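Local coordinates for protein serine--tRNA ligase, cytoplasmic (Candida albicans, PDB 3QO8) that catalyses the attachment of serine to tRNA(Ser), activating the amino acid with ATP and then transferring it to the acceptor end of the tRNA, at residues A[197-202]-A[301-306]; A[202-207]-A[320-325]; A[249-254]-A[269-274]. All coordinates share one frame; numbering follows the deposited sequence.

Contact 1. Residues A[197-202]-A[301-306]; sequences SFLSSK and IEQFVL. With SSA (5'-O-(N-(L-seryl)-sulfamoyl)adenosine), chain B.
Leu199, in the last turn of helix 183-200, carries this contact by reaching the strand 301-306 with the methyls of its branched end. The Leu199 chain is extended at chi2 (179°), which carries CD1 to 3.8 Å from Ile301 CG2, the two side chains sliding past each other in opposite directions. CD1 also lies 4.0 Å from Gln303 CG, across which the leucine runs at about a right angle. A branched aliphatic residue suits a buried place where a beta-branched methyl and a glutamine methylene must both be covered. The amide end of Gln303 leads beyond the leucine, and its NE2 is held by Met319 O. After Leu199, Ser200 faces the second subunit, touching Phe186 there. Glu302 turns to the other side of the strand. Its carboxylate takes two bonds from the bound seryl-sulfamoyl adenosine: SSA OG gives to Glu302 OE1 at 2.7 Å and SSA N10 to Glu302 OE2 at 2.7 Å, so the serine moiety is gripped at hydroxyl and amine alike. A helix behind a sheet whose front holds the aminoacyl-adenylate analogue is the plan of the class II synthetase catalytic core.

Contact 2. Residues A[202-207]-A[320-325]; sequences KGYVPL and IGCSEE
Motif 1 of class II synthetases pairs a long helix with a strand at the dimer interface, and helix 183-200 with strand 205-208 fits that pattern; at the turn between them, Lys202 and Tyr204 meet Cys322 and Glu325 of helix 312-329. The helix closes with a Schellman motif, in which Tyr204 N bonds to Leu199 O and Gly203 N to Ser200 O. Gly203 is its C-prime residue, with a positive phi (90°) at which a side chain would press on the preceding carbonyl. Further on, Leu207 pairs antiparallel with a strand of the second subunit, carrying the sheet across the interface.

Cys322 and Glu325 stand three residues apart, so one face of helix 312-329 presents both. The small, polarisable sulfur of Cys322 touches two larger side chains: its SG lies 3.5 Å from Lys202 CD and 3.9 Å from Tyr204 OH. The polar partner of the tyrosine hydroxyl is instead Gln303 OE1, through a weak hydrogen bond, while the side chain packs on Leu199, Arg270 and Ala272. On the helix face turned to the core, Ser323 OG bonds to Thr404 O, and Thr404 OG1 is itself hydrogen-bonded to the ligand, making the serine a second-shell residue.

Toward solvent, a lysine is apt because its methylenes can cover sulfur before the charge emerges. The chain runs extended past Cys322, then bends at its last torsion (chi4 -60°), which turns the ammonium to Glu325 arriving from the opposite direction. The salt bridge uses one carboxylate oxygen: Lys202 NZ meets Glu325 OE1 at 2.8 Å, on the syn side and 26° out of the carboxylate plane, whereas Glu325 OE2 stays 3.7 Å from NZ.

Contact 3. Residues A[249-254]-A[269-274]; sequences QPISAY and VRYAGY
The rings of Tyr254 and Tyr271 meet obliquely, their planes at 71° and their centroids 5.4 Å apart. The closest approach is made by the Tyr271 hydroxyl, whose OH lies 3.4 Å from Tyr254 CE2. With CG anti to the backbone N (chi1 -169°), Tyr254 swings its ring toward the strand. Both hydroxyls have partners beyond the pair, which is why tyrosines suit so buried a place: Tyr271 OH bonds to His255 NE2, and Tyr254 OH to Arg181 NH1 of the second subunit, where Phe179 also meets the Tyr254 ring edge-to-face. Beside the Tyr271 ring sits Ile251, with CG2 at 4.0 Å from Tyr271 CD2. The other arm of the isoleucine is extended (chi2 178°) and presses CD1 to 3.4 Å from Gly273 CA. Because Gly273 carries no side chain, helix and strand can come this close. Within the turn, Ser252 OG gives a bond of 2.8 Å to Gln249 O. A short helix that begins at Glu248, which hydrogen-bonds the ligand, just after Ser247, a probable serine-binding residue, thus packs on strand 269-278, the first strand of the antiparallel pair called motif 2 in class II synthetases.

In the fold
Contacts 1 and 2 are almost one cluster, with centres 4 Å apart and Lys202 in common, and their segments alternate along the chain. Gln303 touches both Leu199 and Cys322, which puts helices 183-200 and 312-329 on the same side of strand 297-307. Contact 3, nested within the loops that both close, lies about 10 Å from contact 1 and 13 Å from contact 2, centre to centre. Neighbouring strands join them: Glu302 O lies 2.7 Å from Gly273 N, and Leu207 N 2.9 Å from Ala272 O. The ligand is bound directly by Glu302 of contact 1; the side chain of Ile251 lies about 9 Å from it at the nearest atoms. All three also touch the second subunit.

Contact 1. Residues A[197-202]-A[301-306]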
loop_
_atom_site.group_PDB
_atom_site.type_symbol
_atom_site.label_atom_id
_atom_site.label_comp_id
_atom_site.label_asym_id
_atom_site.label_seq_id
_atom_site.Cartn_x
_atom_site.Cartn_y
_atom_site.Cartn_z
ATOM N N SER A 197 -6.927 -7.759 -18.308
ATOM C CA SER A 197 -7.771 -8.108 -19.447
ATOM C C SER A 197 -7.194 -9.318 -20.158
ATOM O O SER A 197 -7.924 -10.249 -20.538
ATOM C CB SER A 197 -7.867 -6.932 -20.421
ATOM O OG SER A 197 -8.701 -7.251 -21.517
ATOM N N PHE A 198 -5.870 -9.299 -20.315
ATOM C CA PHE A 198 -5.131 -10.377 -20.970
ATOM C C PHE A 198 -5.364 -11.713 -20.262
ATOM O O PHE A 198 -5.698 -12.711 -20.896
ATOM C CB PHE A 198 -3.637 -10.029 -20.976
ATOM C CG PHE A 198 -2.759 -11.060 -21.642
ATOM C CD1 PHE A 198 -2.532 -11.024 -23.017
ATOM C CD2 PHE A 198 -2.128 -12.034 -20.889
ATOM C CE1 PHE A 198 -1.711 -11.966 -23.628
ATOM C CE2 PHE A 198 -1.295 -12.986 -21.493
ATOM C CZ PHE A 198 -1.083 -12.943 -22.866
ATOM N N LEU A 199 -5.201 -11.731 -18.943
ATOM C CA LEU A 199 -5.377 -12.975 -18.198
ATOM C C LEU A 199 -6.848 -13.363 -18.088
ATOM O O LEU A 199 -7.194 -14.545 -18.125
ATOM C CB LEU A 199 -4.744 -12.881 -16.813
ATOM C CG LEU A 199 -3.211 -12.865 -16.747
ATOM C CD1 LEU A 199 -2.754 -12.747 -15.293
ATOM C CD2 LEU A 199 -2.603 -14.121 -17.417
ATOM N N SER A 200 -7.716 -12.367 -17.955
ATOM C CA SER A 200 -9.148 -12.631 -17.863
ATOM C C SER A 200 -9.639 -13.346 -19.137
ATOM O O SER A 200 -10.486 -14.241 -19.079
ATOM C CB SER A 200 -9.920 -11.325 -17.607
ATOM O OG SER A 200 -11.290 -11.483 -17.900
ATOM N N SER A 201 -9.087 -12.962 -20.286
ATOM C CA SER A 201 -9.444 -13.600 -21.551
ATOM C C SER A 201 -9.006 -15.054 -21.582
ATOM O O SER A 201 -9.472 -15.826 -22.411
ATOM C CB SER A 201 -8.799 -12.863 -22.729
ATOM O OG SER A 201 -9.454 -11.632 -22.959
ATOM N N LYS A 202 -8.082 -15.415 -20.701
ATOM C CA LYS A 202 -7.581 -16.780 -20.641
ATOM C C LYS A 202 -8.231 -17.580 -19.518
ATOM O O LYS A 202 -7.768 -18.659 -19.170
ATOM C CB LYS A 202 -6.070 -16.776 -20.463
ATOM C CG LYS A 202 -5.329 -16.315 -21.693
ATOM C CD LYS A 202 -3.850 -16.250 -21.447
ATOM C CE LYS A 202 -3.143 -15.811 -22.703
ATOM N NZ LYS A 202 -3.411 -16.765 -23.818
ATOM N N ILE A 301 0.839 -7.567 -11.632
ATOM C CA ILE A 301 -0.151 -8.554 -12.025
ATOM C C ILE A 301 0.501 -9.936 -11.953
ATOM O O ILE A 301 1.506 -10.201 -12.615
ATOM C CB ILE A 301 -0.693 -8.298 -13.445
ATOM C CG1 ILE A 301 -1.271 -6.875 -13.545
ATOM C CG2 ILE A 301 -1.736 -9.362 -13.810
ATOM C CD1 ILE A 301 -2.270 -6.539 -12.434
ATOM N N GLU A 302 -0.108 -10.806 -11.153
ATOM C CA GLU A 302 0.422 -12.103 -10.778
ATOM C C GLU A 302 -0.476 -13.214 -11.329
ATOM O O GLU A 302 -1.704 -13.111 -11.273
ATOM C CB GLU A 302 0.399 -12.191 -9.240
ATOM C CG GLU A 302 0.911 -13.507 -8.661
ATOM C CD GLU A 302 2.432 -13.619 -8.713
ATOM O OE1 GLU A 302 3.073 -12.716 -9.301
ATOM O OE2 GLU A 302 2.986 -14.603 -8.153
ATOM N N GLN A 303 0.124 -14.276 -11.858
ATOM C CA GLN A 303 -0.625 -15.507 -12.125
ATOM C C GLN A 303 -0.547 -16.397 -10.896
ATOM O O GLN A 303 0.548 -16.695 -10.414
ATOM C CB GLN A 303 -0.003 -16.294 -13.282
ATOM C CG GLN A 303 0.034 -15.588 -14.599
ATOM C CD GLN A 303 0.640 -16.478 -15.669
ATOM O OE1 GLN A 303 0.069 -17.503 -16.027
ATOM N NE2 GLN A 303 1.813 -16.102 -16.160
ATOM N N PHE A 304 -1.688 -16.839 -10.379
ATOM C CA PHE A 304 -1.636 -17.800 -9.292
ATOM C C PHE A 304 -2.610 -18.923 -9.598
ATOM O O PHE A 304 -3.792 -18.682 -9.867
ATOM C CB PHE A 304 -1.942 -17.187 -7.915
ATOM C CG PHE A 304 -1.703 -18.159 -6.773
ATOM C CD1 PHE A 304 -0.463 -18.211 -6.139
ATOM C CD2 PHE A 304 -2.678 -19.061 -6.397
ATOM C CE1 PHE A 304 -0.225 -19.118 -5.116
ATOM C CE2 PHE A 304 -2.449 -19.984 -5.374
ATOM C CZ PHE A 304 -1.224 -20.014 -4.737
ATOM N N VAL A 305 -2.110 -20.150 -9.550
ATOM C CA VAL A 305 -2.888 -21.292 -10.008
ATOM C C VAL A 305 -2.796 -22.451 -9.035
ATOM O O VAL A 305 -1.730 -22.741 -8.504
ATOM C CB VAL A 305 -2.403 -21.784 -11.395
ATOM C CG1 VAL A 305 -3.273 -22.948 -11.880
ATOM C CG2 VAL A 305 -2.423 -20.644 -12.405
ATOM N N LEU A 306 -3.935 -23.099 -8.809
ATOM C CA LEU A 306 -3.997 -24.330 -8.047
ATOM C C LEU A 306 -4.453 -25.409 -9.006
ATOM O O LEU A 306 -5.395 -25.207 -9.776
ATOM C CB LEU A 306 -5.005 -24.196 -6.893
ATOM C CG LEU A 306 -4.791 -23.118 -5.833
ATOM C CD1 LEU A 306 -5.231 -21.767 -6.353
ATOM C CD2 LEU A 306 -5.616 -23.444 -4.576
HETATM N N10 SSA B . 5.184 -14.143 -6.721
HETATM C CA SSA B . 6.426 -14.321 -7.471
HETATM C CB SSA B . 6.142 -14.283 -8.972
HETATM O OG SSA B . 5.779 -12.950 -9.384
HETATM C C9 SSA B . 7.415 -13.250 -7.107
HETATM O O9 SSA B . 7.110 -12.319 -6.369
HETATM N N8 SSA B . 8.628 -13.372 -7.637
HETATM S S1 SSA B . 9.711 -12.191 -7.619
HETATM O O1S SSA B . 10.241 -11.931 -6.312
HETATM O O2S SSA B . 10.766 -12.538 -8.513
HETATM O "O5'" SSA B . 9.073 -10.901 -8.169
HETATM C "C5'" SSA B . 8.397 -10.892 -9.415
HETATM C "C4'" SSA B . 8.876 -9.695 -10.242
HETATM O "O4'" SSA B . 8.642 -8.437 -9.598
HETATM C "C3'" SSA B . 10.363 -9.697 -10.518
HETATM O "O3'" SSA B . 10.664 -10.624 -11.572
HETATM C "C2'" SSA B . 10.587 -8.240 -10.903
HETATM O "O2'" SSA B . 10.169 -8.010 -12.263
HETATM C "C1'" SSA B . 9.624 -7.485 -9.986
HETATM N N9 SSA B . 10.336 -6.995 -8.787
HETATM C C8 SSA B . 10.840 -7.735 -7.787
HETATM N N7 SSA B . 11.425 -6.910 -6.892
HETATM C C5 SSA B . 11.271 -5.652 -7.345
HETATM C C6 SSA B . 11.643 -4.415 -6.855
HETATM N N6 SSA B . 12.314 -4.347 -5.685
HETATM N N1 SSA B . 11.331 -3.301 -7.558
HETATM C C2 SSA B . 10.668 -3.390 -8.717
HETATM N N3 SSA B . 10.285 -4.575 -9.209
HETATM C C4 SSA B . 10.590 -5.713 -8.544
#

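Contact 2. Residues A[202-207]-A[320-325]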
loop_
_atom_site.group_PDB
_atom_site.type_symbol
_atom_site.label_atom_id
_atom_site.label_comp_id
_atom_site.label_asym_id
_atom_site.label_seq_id
_atom_site.Cartn_x
_atom_site.Cartn_y
_atom_site.Cartn_z
ATOM N N LYS A 202 -8.082 -15.415 -20.701
ATOM C CA LYS A 202 -7.581 -16.780 -20.641
ATOM C C LYS A 202 -8.231 -17.580 -19.518
ATOM O O LYS A 202 -7.768 -18.659 -19.170
ATOM C CB LYS A 202 -6.070 -16.776 -20.463
ATOM C CG LYS A 202 -5.329 -16.315 -21.693
ATOM C CD LYS A 202 -3.850 -16.250 -21.447
ATOM C CE LYS A 202 -3.143 -15.811 -22.703
ATOM N NZ LYS A 202 -3.411 -16.765 -23.818
ATOM N N GLY A 203 -9.291 -17.035 -18.945
ATOM C CA GLY A 203 -10.036 -17.736 -17.910
ATOM C C GLY A 203 -9.563 -17.501 -16.486
ATOM O O GLY A 203 -10.061 -18.146 -15.566
ATOM N N TYR A 204 -8.611 -16.586 -16.295
ATOM C CA TYR A 204 -8.170 -16.227 -14.952
ATOM C C TYR A 204 -9.212 -15.330 -14.306
ATOM O O TYR A 204 -9.825 -14.493 -14.968
ATOM C CB TYR A 204 -6.843 -15.466 -14.985
ATOM C CG TYR A 204 -5.620 -16.293 -15.300
ATOM C CD1 TYR A 204 -4.576 -16.405 -14.385
ATOM C CD2 TYR A 204 -5.487 -16.938 -16.524
ATOM C CE1 TYR A 204 -3.425 -17.159 -14.683
ATOM C CE2 TYR A 204 -4.355 -17.693 -16.822
ATOM C CZ TYR A 204 -3.331 -17.800 -15.902
ATOM O OH TYR A 204 -2.205 -18.551 -16.215
ATOM N N VAL A 205 -9.400 -15.500 -13.007
ATOM C CA VAL A 205 -10.310 -14.657 -12.244
ATOM C C VAL A 205 -9.544 -13.475 -11.641
ATOM O O VAL A 205 -8.625 -13.673 -10.855
ATOM C CB VAL A 205 -10.952 -15.485 -11.120
ATOM C CG1 VAL A 205 -11.801 -14.604 -10.199
ATOM C CG2 VAL A 205 -11.772 -16.627 -11.721
ATOM N N PRO A 206 -9.920 -12.239 -12.010
ATOM C CA PRO A 206 -9.253 -11.078 -11.414
ATOM C C PRO A 206 -9.437 -11.071 -9.914
ATOM O O PRO A 206 -10.550 -11.270 -9.407
ATOM C CB PRO A 206 -9.975 -9.887 -12.049
ATOM C CG PRO A 206 -10.491 -10.431 -13.366
ATOM C CD PRO A 206 -10.894 -11.848 -13.047
ATOM N N LEU A 207 -8.351 -10.852 -9.192
ATOM C CA LEU A 207 -8.451 -10.886 -7.741
ATOM C C LEU A 207 -7.531 -9.832 -7.166
ATOM O O LEU A 207 -6.315 -9.980 -7.252
ATOM C CB LEU A 207 -8.056 -12.274 -7.238
ATOM C CG LEU A 207 -8.267 -12.595 -5.765
ATOM C CD1 LEU A 207 -9.743 -12.459 -5.406
ATOM C CD2 LEU A 207 -7.757 -13.991 -5.454
ATOM N N ILE A 320 4.238 -20.082 -17.976
ATOM C CA ILE A 320 5.371 -19.342 -18.542
ATOM C C ILE A 320 5.010 -18.965 -19.978
ATOM O O ILE A 320 5.383 -17.894 -20.466
ATOM C CB ILE A 320 6.727 -20.117 -18.445
ATOM C CG1 ILE A 320 7.896 -19.210 -18.865
ATOM C CG2 ILE A 320 6.689 -21.413 -19.252
ATOM C CD1 ILE A 320 8.065 -18.006 -17.910
ATOM N N GLY A 321 4.245 -19.830 -20.636
ATOM C CA GLY A 321 3.793 -19.552 -21.991
ATOM C C GLY A 321 2.908 -18.310 -22.022
ATOM O O GLY A 321 3.013 -17.464 -22.921
ATOM N N CYS A 322 2.028 -18.195 -21.038
ATOM C CA CYS A 322 1.189 -16.997 -20.905
ATOM C C CYS A 322 2.030 -15.724 -20.773
ATOM O O CYS A 322 1.736 -14.709 -21.400
ATOM C CB CYS A 322 0.236 -17.097 -19.697
ATOM S SG CYS A 322 -1.262 -18.052 -20.005
ATOM N N SER A 323 3.050 -15.761 -19.926
ATOM C CA SER A 323 3.918 -14.591 -19.779
ATOM C C SER A 323 4.699 -14.288 -21.067
ATOM O O SER A 323 4.877 -13.125 -21.453
ATOM C CB SER A 323 4.860 -14.782 -18.596
ATOM O OG SER A 323 4.117 -14.804 -17.378
ATOM N N GLU A 324 5.184 -15.333 -21.733
ATOM C CA GLU A 324 5.887 -15.117 -22.997
ATOM C C GLU A 324 4.977 -14.413 -24.001
ATOM O O GLU A 324 5.368 -13.438 -24.649
ATOM C CB GLU A 324 6.360 -16.446 -23.570
ATOM C CG GLU A 324 7.435 -17.113 -22.737
ATOM C CD GLU A 324 7.958 -18.367 -23.411
ATOM O OE1 GLU A 324 8.626 -18.247 -24.466
ATOM O OE2 GLU A 324 7.693 -19.465 -22.893
ATOM N N GLU A 325 3.755 -14.912 -24.129
ATOM C CA GLU A 325 2.799 -14.312 -25.045
ATOM C C GLU A 325 2.576 -12.842 -24.695
ATOM O O GLU A 325 2.523 -11.977 -25.573
ATOM C CB GLU A 325 1.477 -15.084 -25.030
ATOM C CG GLU A 325 0.453 -14.555 -26.015
ATOM C CD GLU A 325 -0.913 -15.243 -25.894
ATOM O OE1 GLU A 325 -1.034 -16.234 -25.136
ATOM O OE2 GLU A 325 -1.866 -14.776 -26.556
#

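Contact 3. Residues A[249-254]-A[269-274]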
loop_
_atom_site.group_PDB
_atom_site.type_symbol
_atom_site.label_atom_id
_atom_site.label_comp_id
_atom_site.label_asym_id
_atom_site.label_seq_id
_atom_site.Cartn_x
_atom_site.Cartn_y
_atom_site.Cartn_z
ATOM N N GLN A 249 1.473 -14.035 -1.834
ATOM C CA GLN A 249 1.339 -14.328 -0.414
ATOM C C GLN A 249 -0.124 -14.420 0.052
ATOM O O GLN A 249 -0.555 -15.477 0.521
ATOM C CB GLN A 249 2.188 -13.363 0.413
ATOM C CG GLN A 249 3.673 -13.726 0.329
ATOM C CD GLN A 249 4.613 -12.553 0.596
ATOM O OE1 GLN A 249 4.198 -11.396 0.651
ATOM N NE2 GLN A 249 5.893 -12.859 0.759
ATOM N N PRO A 250 -0.905 -13.332 -0.099
ATOM C CA PRO A 250 -2.296 -13.453 0.370
ATOM C C PRO A 250 -3.148 -14.384 -0.510
ATOM O O PRO A 250 -4.025 -15.078 -0.007
ATOM C CB PRO A 250 -2.829 -12.001 0.330
ATOM C CG PRO A 250 -1.944 -11.271 -0.672
ATOM C CD PRO A 250 -0.564 -11.967 -0.545
ATOM N N ILE A 251 -2.881 -14.420 -1.807
ATOM C CA ILE A 251 -3.674 -15.262 -2.688
ATOM C C ILE A 251 -3.391 -16.746 -2.424
ATOM O O ILE A 251 -4.279 -17.586 -2.542
ATOM C CB ILE A 251 -3.465 -14.876 -4.177
ATOM C CG1 ILE A 251 -3.968 -13.442 -4.407
ATOM C CG2 ILE A 251 -4.164 -15.896 -5.097
ATOM C CD1 ILE A 251 -3.786 -12.883 -5.839
ATOM N N SER A 252 -2.159 -17.081 -2.046
ATOM C CA SER A 252 -1.861 -18.471 -1.712
ATOM C C SER A 252 -2.684 -18.895 -0.489
ATOM O O SER A 252 -3.070 -20.054 -0.362
ATOM C CB SER A 252 -0.359 -18.696 -1.463
ATOM O OG SER A 252 0.050 -18.141 -0.221
ATOM N N ALA A 253 -2.967 -17.946 0.403
ATOM C CA ALA A 253 -3.740 -18.258 1.608
ATOM C C ALA A 253 -5.248 -18.148 1.387
ATOM O O ALA A 253 -6.026 -18.449 2.286
ATOM C CB ALA A 253 -3.322 -17.359 2.756
ATOM N N TYR A 254 -5.650 -17.704 0.198
ATOM C CA TYR A 254 -7.064 -17.486 -0.132
ATOM C C TYR A 254 -7.907 -18.739 0.140
ATOM O O TYR A 254 -8.983 -18.654 0.735
ATOM C CB TYR A 254 -7.181 -17.068 -1.601
ATOM C CG TYR A 254 -8.538 -16.555 -2.062
ATOM C CD1 TYR A 254 -8.994 -15.292 -1.689
ATOM C CD2 TYR A 254 -9.332 -17.310 -2.911
ATOM C CE1 TYR A 254 -10.215 -14.803 -2.134
ATOM C CE2 TYR A 254 -10.560 -16.834 -3.362
ATOM C CZ TYR A 254 -10.988 -15.577 -2.972
ATOM O OH TYR A 254 -12.203 -15.112 -3.410
ATOM N N VAL A 269 -7.886 -23.860 -10.693
ATOM C CA VAL A 269 -8.396 -22.530 -10.386
ATOM C C VAL A 269 -7.275 -21.534 -10.687
ATOM O O VAL A 269 -6.171 -21.675 -10.168
ATOM C CB VAL A 269 -8.803 -22.422 -8.909
ATOM C CG1 VAL A 269 -8.963 -20.983 -8.508
ATOM C CG2 VAL A 269 -10.085 -23.216 -8.639
ATOM N N ARG A 270 -7.553 -20.549 -11.528
ATOM C CA ARG A 270 -6.527 -19.608 -11.957
ATOM C C ARG A 270 -6.892 -18.177 -11.567
ATOM O O ARG A 270 -7.965 -17.696 -11.924
ATOM C CB ARG A 270 -6.354 -19.705 -13.470
ATOM C CG ARG A 270 -6.020 -21.138 -13.972
ATOM C CD ARG A 270 -5.654 -21.120 -15.452
ATOM N NE ARG A 270 -5.122 -22.403 -15.927
ATOM C CZ ARG A 270 -5.759 -23.213 -16.765
ATOM N NH1 ARG A 270 -6.953 -22.871 -17.232
ATOM N NH2 ARG A 270 -5.194 -24.354 -17.155
ATOM N N TYR A 271 -6.003 -17.507 -10.836
ATOM C CA TYR A 271 -6.232 -16.119 -10.425
ATOM C C TYR A 271 -5.257 -15.151 -11.109
ATOM O O TYR A 271 -4.056 -15.409 -11.181
ATOM C CB TYR A 271 -6.107 -15.964 -8.914
ATOM C CG TYR A 271 -7.188 -16.700 -8.164
ATOM C CD1 TYR A 271 -8.522 -16.309 -8.274
ATOM C CD2 TYR A 271 -6.888 -17.797 -7.376
ATOM C CE1 TYR A 271 -9.541 -17.002 -7.595
ATOM C CE2 TYR A 271 -7.888 -18.485 -6.699
ATOM C CZ TYR A 271 -9.208 -18.080 -6.811
ATOM O OH TYR A 271 -10.192 -18.773 -6.140
ATOM N N ALA A 272 -5.806 -14.057 -11.621
ATOM C CA ALA A 272 -5.028 -12.920 -12.072
ATOM C C ALA A 272 -4.948 -11.961 -10.888
ATOM O O ALA A 272 -5.838 -11.119 -10.686
ATOM C CB ALA A 272 -5.706 -12.270 -13.262
ATOM N N GLY A 273 -3.894 -12.110 -10.090
ATOM C CA GLY A 273 -3.750 -11.335 -8.873
ATOM C C GLY A 273 -3.265 -9.936 -9.174
ATOM O O GLY A 273 -2.448 -9.748 -10.055
ATOM N N TYR A 274 -3.780 -8.951 -8.451
ATOM C CA TYR A 274 -3.276 -7.590 -8.581
ATOM C C TYR A 274 -3.107 -6.975 -7.205
ATOM O O TYR A 274 -4.013 -7.051 -6.360
ATOM C CB TYR A 274 -4.213 -6.711 -9.430
ATOM C CG TYR A 274 -3.919 -5.239 -9.232
ATOM C CD1 TYR A 274 -2.668 -4.716 -9.563
ATOM C CD2 TYR A 274 -4.852 -4.387 -8.668
ATOM C CE1 TYR A 274 -2.366 -3.389 -9.360
ATOM C CE2 TYR A 274 -4.557 -3.028 -8.475
ATOM C CZ TYR A 274 -3.309 -2.543 -8.820
ATOM O OH TYR A 274 -2.979 -1.216 -8.635
#